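Local coordinates for protein succinate dehydrogenase subunit A (Mycolicibacterium smegmatis, PDB 7D6V) that probably oxidises succinate to fumarate as the FAD-carrying flavoprotein subunit of a mycobacterial succinate dehydrogenase, passing electrons toward quinone, at residues I212-S220 / H485-V496; I505-K516 / L544-L555. One frame throughout, in Å; residues are numbered along the deposited sequence.

Both contacts involve the helices of the C-terminal part of the flavoprotein, and they meet one another: their centres lie about 12 Å apart, and helix 481-495, which carries half of contact 1, packs through L488 and L495 on helix 502-518 of contact 2. Each is partly buried. Contact 1 joins a loop of the FAD-binding part to a helix, so much of its chemistry is polar, with two side chains of the helix sharing one backbone carbonyl of the loop, that of K214. Contact 2 joins two regular helices and relies on two leucine knobs set against alanine and other side chains, with a salt bridge at one border. Contact 1 alone reaches the flavin, through S220.

Contact 1: I212-S220 / H485-V496; sequences IGKSFKVSS and HAELQQSMNDLV. With FAD (flavin-adenine dinucleotide), chain D.
H485 and Q489, one turn apart on helix 481-495, both grip the carbonyl oxygen of K214. H485 NE2 donates in its ring plane to K214 O at 2.9 Å, nearly straight at 161°, while Q489 NE2 comes to the same oxygen from the opposite face of the carbonyl, on a more bent path. Q489 CG lies anti to its own carbonyl carbon (chi1 -76°) and the chain runs extended, which carries the amide to the loop backbone. An imidazole and an amide suit this place because each offers an N-H.

F216 brings the apolar part: its flat ring offers a face to M492 CB, 4.3 Å from the centroid, a CH-pi contact, and M492 CE lies near F216 CZ. V496 O lies at the ring edge, in its plane. K217, fully extended, runs alongside Q490, its length carrying NZ to 2.8 Å from Q490 OE1 at the partly exposed border; Q490 bends at chi2 (66°) to meet it.

The loop then passes to the flavin, where S220 O approaches the FAD methyl C8M. Strand 383-395 holds V218 and S220 through backbone bonds to C387; helix 532-556 touches S215 and H485 through M543, and helix 502-518 packs on L488 and L495.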
# COMPACT_ATOMS: atom_id res chain seq x y z
N ILE A 212 3.41 19.83 7.06
CA ILE A 212 3.81 20.26 8.39
C ILE A 212 2.90 19.66 9.46
O ILE A 212 2.78 20.22 10.56
CB ILE A 212 3.80 21.80 8.50
CG1 ILE A 212 2.39 22.34 8.29
CG2 ILE A 212 4.74 22.41 7.48
CD1 ILE A 212 2.10 23.61 9.04
N GLY A 213 2.27 18.53 9.17
CA GLY A 213 1.16 18.06 9.99
C GLY A 213 1.54 17.50 11.34
O GLY A 213 0.65 17.33 12.19
N LYS A 214 2.82 17.22 11.58
CA LYS A 214 3.22 16.67 12.87
C LYS A 214 3.32 17.72 13.97
O LYS A 214 3.63 17.37 15.11
CB LYS A 214 4.55 15.92 12.76
CG LYS A 214 4.46 14.63 11.97
CD LYS A 214 3.18 13.88 12.31
CE LYS A 214 3.42 12.77 13.30
NZ LYS A 214 2.29 11.81 13.34
N SER A 215 3.07 18.99 13.65
CA SER A 215 3.02 20.02 14.68
C SER A 215 1.69 20.06 15.40
O SER A 215 1.55 20.81 16.38
CB SER A 215 3.30 21.39 14.06
OG SER A 215 4.52 21.39 13.34
N PHE A 216 0.71 19.28 14.96
CA PHE A 216 -0.64 19.30 15.50
C PHE A 216 -0.96 17.96 16.15
O PHE A 216 -0.52 16.91 15.69
CB PHE A 216 -1.67 19.62 14.41
CG PHE A 216 -1.64 21.05 13.96
CD1 PHE A 216 -0.70 21.48 13.05
CD2 PHE A 216 -2.56 21.96 14.45
CE1 PHE A 216 -0.66 22.79 12.64
CE2 PHE A 216 -2.53 23.27 14.04
CZ PHE A 216 -1.58 23.69 13.14
N LYS A 217 -1.75 18.02 17.23
CA LYS A 217 -2.06 16.81 17.99
C LYS A 217 -2.88 15.83 17.16
O LYS A 217 -2.61 14.63 17.17
CB LYS A 217 -2.79 17.17 19.28
CG LYS A 217 -3.01 16.01 20.21
CD LYS A 217 -3.68 16.45 21.49
CE LYS A 217 -3.93 15.28 22.41
NZ LYS A 217 -4.45 15.73 23.73
N VAL A 218 -3.88 16.33 16.44
CA VAL A 218 -4.74 15.50 15.60
C VAL A 218 -4.43 15.85 14.15
O VAL A 218 -4.60 17.00 13.73
CB VAL A 218 -6.22 15.71 15.92
CG1 VAL A 218 -7.06 14.63 15.26
CG2 VAL A 218 -6.44 15.72 17.42
N SER A 219 -3.98 14.86 13.39
CA SER A 219 -3.58 15.08 12.01
C SER A 219 -3.59 13.75 11.27
O SER A 219 -3.43 12.69 11.88
CB SER A 219 -2.19 15.72 11.93
OG SER A 219 -1.87 16.09 10.61
N SER A 220 -3.77 13.83 9.96
CA SER A 220 -3.75 12.66 9.09
C SER A 220 -2.39 12.44 8.44
O SER A 220 -2.27 11.57 7.57
CB SER A 220 -4.82 12.80 8.01
OG SER A 220 -4.59 13.93 7.20
N HIS A 485 7.72 17.70 22.18
CA HIS A 485 6.90 17.52 20.99
C HIS A 485 5.42 17.46 21.34
O HIS A 485 4.59 18.07 20.66
CB HIS A 485 7.34 16.27 20.23
CG HIS A 485 6.60 16.05 18.95
ND1 HIS A 485 6.35 14.80 18.44
CD2 HIS A 485 6.07 16.93 18.07
CE1 HIS A 485 5.69 14.92 17.30
NE2 HIS A 485 5.51 16.20 17.05
N ALA A 486 5.08 16.71 22.39
CA ALA A 486 3.68 16.62 22.81
C ALA A 486 3.15 17.97 23.26
O ALA A 486 2.00 18.32 22.95
CB ALA A 486 3.54 15.58 23.92
N GLU A 487 3.95 18.74 23.99
CA GLU A 487 3.50 20.05 24.43
C GLU A 487 3.27 20.98 23.24
O GLU A 487 2.27 21.71 23.20
CB GLU A 487 4.50 20.66 25.41
CG GLU A 487 4.62 19.89 26.70
CD GLU A 487 5.40 20.64 27.76
OE1 GLU A 487 5.73 21.82 27.53
OE2 GLU A 487 5.69 20.05 28.82
N LEU A 488 4.17 20.95 22.26
CA LEU A 488 3.98 21.75 21.05
C LEU A 488 2.71 21.34 20.33
O LEU A 488 1.94 22.19 19.87
CB LEU A 488 5.18 21.61 20.12
CG LEU A 488 4.96 22.18 18.72
CD1 LEU A 488 4.97 23.69 18.74
CD2 LEU A 488 6.01 21.66 17.75
N GLN A 489 2.47 20.03 20.20
CA GLN A 489 1.29 19.56 19.49
C GLN A 489 0.02 20.01 20.19
O GLN A 489 -0.93 20.47 19.54
CB GLN A 489 1.33 18.04 19.38
CG GLN A 489 2.29 17.53 18.33
CD GLN A 489 2.14 16.06 18.08
OE1 GLN A 489 2.14 15.25 19.01
NE2 GLN A 489 2.02 15.68 16.81
N GLN A 490 -0.02 19.90 21.52
CA GLN A 490 -1.20 20.34 22.26
C GLN A 490 -1.42 21.84 22.10
O GLN A 490 -2.56 22.28 21.88
CB GLN A 490 -1.06 19.97 23.74
CG GLN A 490 -2.30 20.24 24.57
CD GLN A 490 -3.47 19.36 24.17
OE1 GLN A 490 -3.54 18.20 24.57
NE2 GLN A 490 -4.39 19.91 23.39
N SER A 491 -0.36 22.63 22.21
CA SER A 491 -0.52 24.08 22.09
C SER A 491 -1.01 24.48 20.71
O SER A 491 -1.91 25.33 20.59
CB SER A 491 0.81 24.77 22.41
OG SER A 491 1.23 24.45 23.72
N MET A 492 -0.45 23.89 19.66
CA MET A 492 -0.89 24.23 18.31
C MET A 492 -2.32 23.78 18.06
O MET A 492 -3.09 24.50 17.43
CB MET A 492 0.06 23.63 17.27
CG MET A 492 1.47 24.18 17.33
SD MET A 492 1.51 25.95 16.99
CE MET A 492 1.18 25.96 15.24
N ASN A 493 -2.69 22.59 18.54
CA ASN A 493 -4.06 22.13 18.35
C ASN A 493 -5.05 23.03 19.08
O ASN A 493 -6.12 23.34 18.54
CB ASN A 493 -4.20 20.68 18.83
CG ASN A 493 -5.28 19.93 18.09
OD1 ASN A 493 -5.13 19.60 16.91
ND2 ASN A 493 -6.37 19.64 18.78
N ASP A 494 -4.72 23.45 20.30
CA ASP A 494 -5.65 24.25 21.08
C ASP A 494 -5.78 25.66 20.53
O ASP A 494 -6.90 26.16 20.35
CB ASP A 494 -5.21 24.29 22.55
CG ASP A 494 -5.33 22.95 23.23
OD1 ASP A 494 -5.54 21.94 22.53
OD2 ASP A 494 -5.21 22.90 24.47
N LEU A 495 -4.66 26.33 20.26
CA LEU A 495 -4.69 27.76 20.03
C LEU A 495 -4.57 28.16 18.57
O LEU A 495 -4.83 29.32 18.24
CB LEU A 495 -3.58 28.44 20.84
CG LEU A 495 -3.52 28.00 22.31
CD1 LEU A 495 -2.32 28.58 23.02
CD2 LEU A 495 -4.80 28.38 23.03
N VAL A 496 -4.20 27.25 17.68
CA VAL A 496 -4.20 27.50 16.24
C VAL A 496 -4.97 26.34 15.61
O VAL A 496 -4.40 25.32 15.23
CB VAL A 496 -2.78 27.60 15.66
CG1 VAL A 496 -2.84 27.77 14.15
CG2 VAL A 496 -2.02 28.75 16.30
PA FAD D . 5.36 13.55 -0.15
O1A FAD D . 5.43 12.55 -1.24
O2A FAD D . 4.26 13.47 0.84
O5B FAD D . 6.72 13.44 0.68
C5B FAD D . 7.81 14.33 0.52
C4B FAD D . 9.12 13.55 0.55
O4B FAD D . 10.16 14.34 1.10
C3B FAD D . 9.07 12.30 1.39
O3B FAD D . 9.73 11.27 0.65
C2B FAD D . 9.91 12.62 2.60
O2B FAD D . 10.55 11.48 3.15
C1B FAD D . 10.92 13.57 2.02
N9A FAD D . 11.51 14.43 3.06
C8A FAD D . 10.85 15.24 3.88
N7A FAD D . 11.70 15.87 4.71
C5A FAD D . 12.94 15.46 4.41
C6A FAD D . 14.30 15.73 4.88
N6A FAD D . 14.54 16.59 5.88
N1A FAD D . 15.31 15.08 4.29
C2A FAD D . 15.11 14.22 3.29
N3A FAD D . 13.91 13.93 2.81
C4A FAD D . 12.80 14.51 3.32
N1 FAD D . -4.52 14.90 -2.34
C2 FAD D . -5.38 14.68 -3.35
O2 FAD D . -5.33 15.40 -4.35
N3 FAD D . -6.30 13.71 -3.32
C4 FAD D . -6.43 12.90 -2.28
O4 FAD D . -7.29 12.00 -2.28
C4X FAD D . -5.53 13.07 -1.13
N5 FAD D . -5.61 12.28 -0.05
C5X FAD D . -4.77 12.46 0.98
C6 FAD D . -4.87 11.64 2.09
C7 FAD D . -4.01 11.82 3.16
C7M FAD D . -4.10 10.94 4.37
C8 FAD D . -3.00 12.90 3.12
C8M FAD D . -2.07 13.10 4.28
C9 FAD D . -2.90 13.72 2.01
C9A FAD D . -3.76 13.54 0.95
N10 FAD D . -3.66 14.38 -0.17
C10 FAD D . -4.54 14.15 -1.23
C1' FAD D . -2.66 15.43 -0.24
C2' FAD D . -1.52 14.99 -1.15
O2' FAD D . -1.28 13.60 -0.99
C3' FAD D . -0.21 15.70 -0.83
O3' FAD D . -0.37 17.09 -1.10
C4' FAD D . 0.92 15.16 -1.68
O4' FAD D . 1.10 13.77 -1.42
C5' FAD D . 2.23 15.86 -1.42
O5' FAD D . 3.24 15.14 -2.11
P FAD D . 4.77 15.58 -2.12
O1P FAD D . 5.44 14.85 -3.23
O2P FAD D . 4.86 17.06 -2.09
O3P FAD D . 5.36 15.05 -0.71

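Contact 2: I505-K516 / L544-L555; sequences IQEALDRLQELK and LLVSECVAKAAL
L509 turns CG anti to its carbonyl carbon (chi1 -77°) and drops into the facing helix, while E548 puts CG anti to its backbone N (chi1 -163°) and extends its chain to meet K516. These conformations serve a knobs-into-holes packing of two nearly antiparallel helices, 502-518 and 532-556, whose local axes approach to 9.5 Å at 154° between their directions.

L509 is one knob, seated among E548, A551, K552 and L555. Its CD2 branch does most of the touching, 3.6 Å from A551 CB and close also to K552 CG, so the aliphatic stem of a lysine forms one wall. One turn on, L512 enters the hole made by L544, S547, E548 and A551; its CD1 lies by the backbone at S547 O, its CD2 by S547 CB. Alanine suits position 551 because its single methyl lets two leucines from neighbouring turns come close to the helix.

At one end I505 brings CG2 to 3.6 Å from L555 CB, crossing that leucine. At the other, L544 spreads its two methyls: CD2 meets L515 CD2 at 3.7 Å, and CD1 rests on the backbone and CB of K516.

E548 OE2 lies close to D594 OD1, a proximity of like charges that the positive K516 would probably ease. K516, E548 and K552 form a salt-bridge network, in which K552 NZ makes a long ion pair with E548 OE1 and a hydrogen bond to D594 O. K516 NZ makes a hydrogen-bonded salt bridge to E548 OE2 at 3.1 Å, from above the carboxylate plane.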
# COMPACT_ATOMS: atom_id res chain seq x y z
N ILE A 505 -4.17 33.17 19.81
CA ILE A 505 -2.97 33.20 18.98
C ILE A 505 -1.83 33.89 19.72
O ILE A 505 -0.67 33.47 19.65
CB ILE A 505 -3.26 33.87 17.63
CG1 ILE A 505 -4.32 33.09 16.86
CG2 ILE A 505 -2.00 33.94 16.80
CD1 ILE A 505 -4.98 33.91 15.77
N GLN A 506 -2.14 34.98 20.44
CA GLN A 506 -1.11 35.66 21.21
C GLN A 506 -0.54 34.75 22.29
O GLN A 506 0.67 34.71 22.52
CB GLN A 506 -1.67 36.94 21.81
CG GLN A 506 -0.61 37.86 22.37
CD GLN A 506 0.29 38.42 21.29
OE1 GLN A 506 -0.16 39.15 20.41
NE2 GLN A 506 1.57 38.09 21.36
N GLU A 507 -1.42 34.00 22.97
CA GLU A 507 -0.95 33.05 23.98
C GLU A 507 -0.12 31.94 23.35
O GLU A 507 0.85 31.48 23.94
CB GLU A 507 -2.15 32.48 24.73
CG GLU A 507 -1.80 31.39 25.73
CD GLU A 507 -3.03 30.64 26.21
OE1 GLU A 507 -4.15 31.02 25.80
OE2 GLU A 507 -2.88 29.67 26.98
N ALA A 508 -0.50 31.50 22.15
CA ALA A 508 0.28 30.49 21.45
C ALA A 508 1.68 31.00 21.15
O ALA A 508 2.66 30.27 21.32
CB ALA A 508 -0.43 30.08 20.16
N LEU A 509 1.80 32.24 20.69
CA LEU A 509 3.13 32.82 20.46
C LEU A 509 3.91 32.93 21.77
O LEU A 509 5.11 32.62 21.82
CB LEU A 509 3.00 34.18 19.79
CG LEU A 509 2.67 34.16 18.30
CD1 LEU A 509 2.28 35.54 17.82
CD2 LEU A 509 3.84 33.64 17.50
N ASP A 510 3.24 33.36 22.84
CA ASP A 510 3.91 33.54 24.12
C ASP A 510 4.46 32.22 24.64
O ASP A 510 5.58 32.17 25.17
CB ASP A 510 2.96 34.16 25.13
CG ASP A 510 2.55 35.57 24.77
OD1 ASP A 510 3.24 36.18 23.92
OD2 ASP A 510 1.56 36.07 25.33
N ARG A 511 3.70 31.13 24.51
CA ARG A 511 4.20 29.85 24.98
C ARG A 511 5.11 29.17 23.97
O ARG A 511 5.90 28.31 24.36
CB ARG A 511 3.05 28.92 25.37
CG ARG A 511 2.08 28.59 24.27
CD ARG A 511 1.12 27.50 24.73
NE ARG A 511 0.30 27.92 25.86
CZ ARG A 511 -0.82 27.31 26.23
NH1 ARG A 511 -1.26 26.26 25.56
NH2 ARG A 511 -1.51 27.76 27.28
N LEU A 512 5.06 29.57 22.69
CA LEU A 512 6.08 29.12 21.75
C LEU A 512 7.44 29.69 22.11
O LEU A 512 8.46 29.01 21.93
CB LEU A 512 5.70 29.53 20.33
CG LEU A 512 4.83 28.57 19.51
CD1 LEU A 512 4.40 29.23 18.21
CD2 LEU A 512 5.57 27.28 19.23
N GLN A 513 7.49 30.93 22.60
CA GLN A 513 8.76 31.48 23.07
C GLN A 513 9.33 30.65 24.22
O GLN A 513 10.51 30.31 24.23
CB GLN A 513 8.58 32.94 23.48
CG GLN A 513 8.38 33.88 22.31
CD GLN A 513 9.64 34.08 21.49
OE1 GLN A 513 10.70 34.40 22.03
NE2 GLN A 513 9.53 33.89 20.18
N GLU A 514 8.49 30.31 25.20
CA GLU A 514 8.94 29.48 26.31
C GLU A 514 9.37 28.10 25.82
O GLU A 514 10.36 27.54 26.31
CB GLU A 514 7.82 29.33 27.35
CG GLU A 514 7.46 30.62 28.07
CD GLU A 514 8.58 31.13 28.95
OE1 GLU A 514 9.34 30.30 29.49
OE2 GLU A 514 8.70 32.36 29.11
N LEU A 515 8.64 27.54 24.87
CA LEU A 515 8.93 26.20 24.38
C LEU A 515 10.26 26.17 23.64
O LEU A 515 11.05 25.23 23.81
CB LEU A 515 7.78 25.74 23.50
CG LEU A 515 7.68 24.33 22.96
CD1 LEU A 515 7.51 23.36 24.11
CD2 LEU A 515 6.48 24.26 22.05
N LYS A 516 10.55 27.20 22.84
CA LYS A 516 11.83 27.26 22.16
C LYS A 516 12.97 27.63 23.10
O LYS A 516 14.13 27.31 22.81
CB LYS A 516 11.77 28.24 20.99
CG LYS A 516 11.82 29.70 21.38
CD LYS A 516 11.34 30.58 20.24
CE LYS A 516 12.41 30.76 19.19
NZ LYS A 516 12.03 31.82 18.21
N LEU A 544 9.32 24.00 15.41
CA LEU A 544 9.15 25.25 16.16
C LEU A 544 9.16 26.45 15.23
O LEU A 544 8.34 27.37 15.38
CB LEU A 544 10.24 25.38 17.22
CG LEU A 544 10.13 24.47 18.45
CD1 LEU A 544 11.42 24.50 19.25
CD2 LEU A 544 8.95 24.87 19.31
N LEU A 545 10.08 26.47 14.26
CA LEU A 545 10.14 27.59 13.32
C LEU A 545 8.85 27.69 12.50
O LEU A 545 8.28 28.78 12.35
CB LEU A 545 11.35 27.43 12.40
CG LEU A 545 11.75 28.62 11.54
CD1 LEU A 545 12.07 29.80 12.41
CD2 LEU A 545 12.93 28.27 10.66
N VAL A 546 8.36 26.55 12.00
CA VAL A 546 7.15 26.56 11.19
C VAL A 546 5.95 26.97 12.03
O VAL A 546 5.06 27.69 11.56
CB VAL A 546 6.95 25.19 10.52
CG1 VAL A 546 5.57 25.08 9.91
CG2 VAL A 546 8.01 24.98 9.45
N SER A 547 5.89 26.51 13.29
CA SER A 547 4.79 26.90 14.16
C SER A 547 4.78 28.40 14.42
O SER A 547 3.72 29.03 14.42
CB SER A 547 4.87 26.12 15.47
OG SER A 547 4.95 24.73 15.23
N GLU A 548 5.96 28.98 14.66
CA GLU A 548 6.03 30.43 14.84
C GLU A 548 5.53 31.16 13.60
O GLU A 548 4.77 32.13 13.70
CB GLU A 548 7.45 30.86 15.18
CG GLU A 548 7.56 32.25 15.77
CD GLU A 548 9.00 32.68 15.98
OE1 GLU A 548 9.25 33.90 16.11
OE2 GLU A 548 9.89 31.81 16.01
N CYS A 549 5.94 30.69 12.41
CA CYS A 549 5.49 31.33 11.18
C CYS A 549 3.97 31.26 11.04
O CYS A 549 3.31 32.25 10.71
CB CYS A 549 6.17 30.68 9.97
SG CYS A 549 7.79 31.33 9.59
N VAL A 550 3.40 30.08 11.29
CA VAL A 550 1.96 29.89 11.15
C VAL A 550 1.21 30.79 12.12
O VAL A 550 0.23 31.45 11.75
CB VAL A 550 1.59 28.41 11.36
CG1 VAL A 550 0.09 28.25 11.46
CG2 VAL A 550 2.13 27.57 10.22
N ALA A 551 1.66 30.84 13.38
CA ALA A 551 0.97 31.64 14.38
C ALA A 551 1.04 33.13 14.04
O ALA A 551 0.04 33.84 14.17
CB ALA A 551 1.57 31.38 15.76
N LYS A 552 2.20 33.61 13.58
CA LYS A 552 2.30 35.03 13.27
C LYS A 552 1.46 35.40 12.06
O LYS A 552 0.80 36.45 12.05
CB LYS A 552 3.77 35.41 13.05
CG LYS A 552 4.56 35.47 14.33
CD LYS A 552 5.89 36.17 14.13
CE LYS A 552 6.55 36.45 15.46
NZ LYS A 552 7.71 37.37 15.31
N ALA A 553 1.44 34.55 11.03
CA ALA A 553 0.58 34.82 9.88
C ALA A 553 -0.89 34.83 10.27
O ALA A 553 -1.65 35.72 9.85
CB ALA A 553 0.83 33.79 8.78
N ALA A 554 -1.31 33.86 11.09
CA ALA A 554 -2.70 33.80 11.52
C ALA A 554 -3.08 35.01 12.37
O ALA A 554 -4.22 35.48 12.31
CB ALA A 554 -2.96 32.51 12.29
N LEU A 555 -2.15 35.52 13.17
CA LEU A 555 -2.43 36.73 13.93
C LEU A 555 -2.53 37.94 13.02
O LEU A 555 -3.35 38.84 13.26
CB LEU A 555 -1.36 36.95 14.99
CG LEU A 555 -1.61 38.14 15.92
CD1 LEU A 555 -2.71 37.82 16.92
CD2 LEU A 555 -0.34 38.56 16.63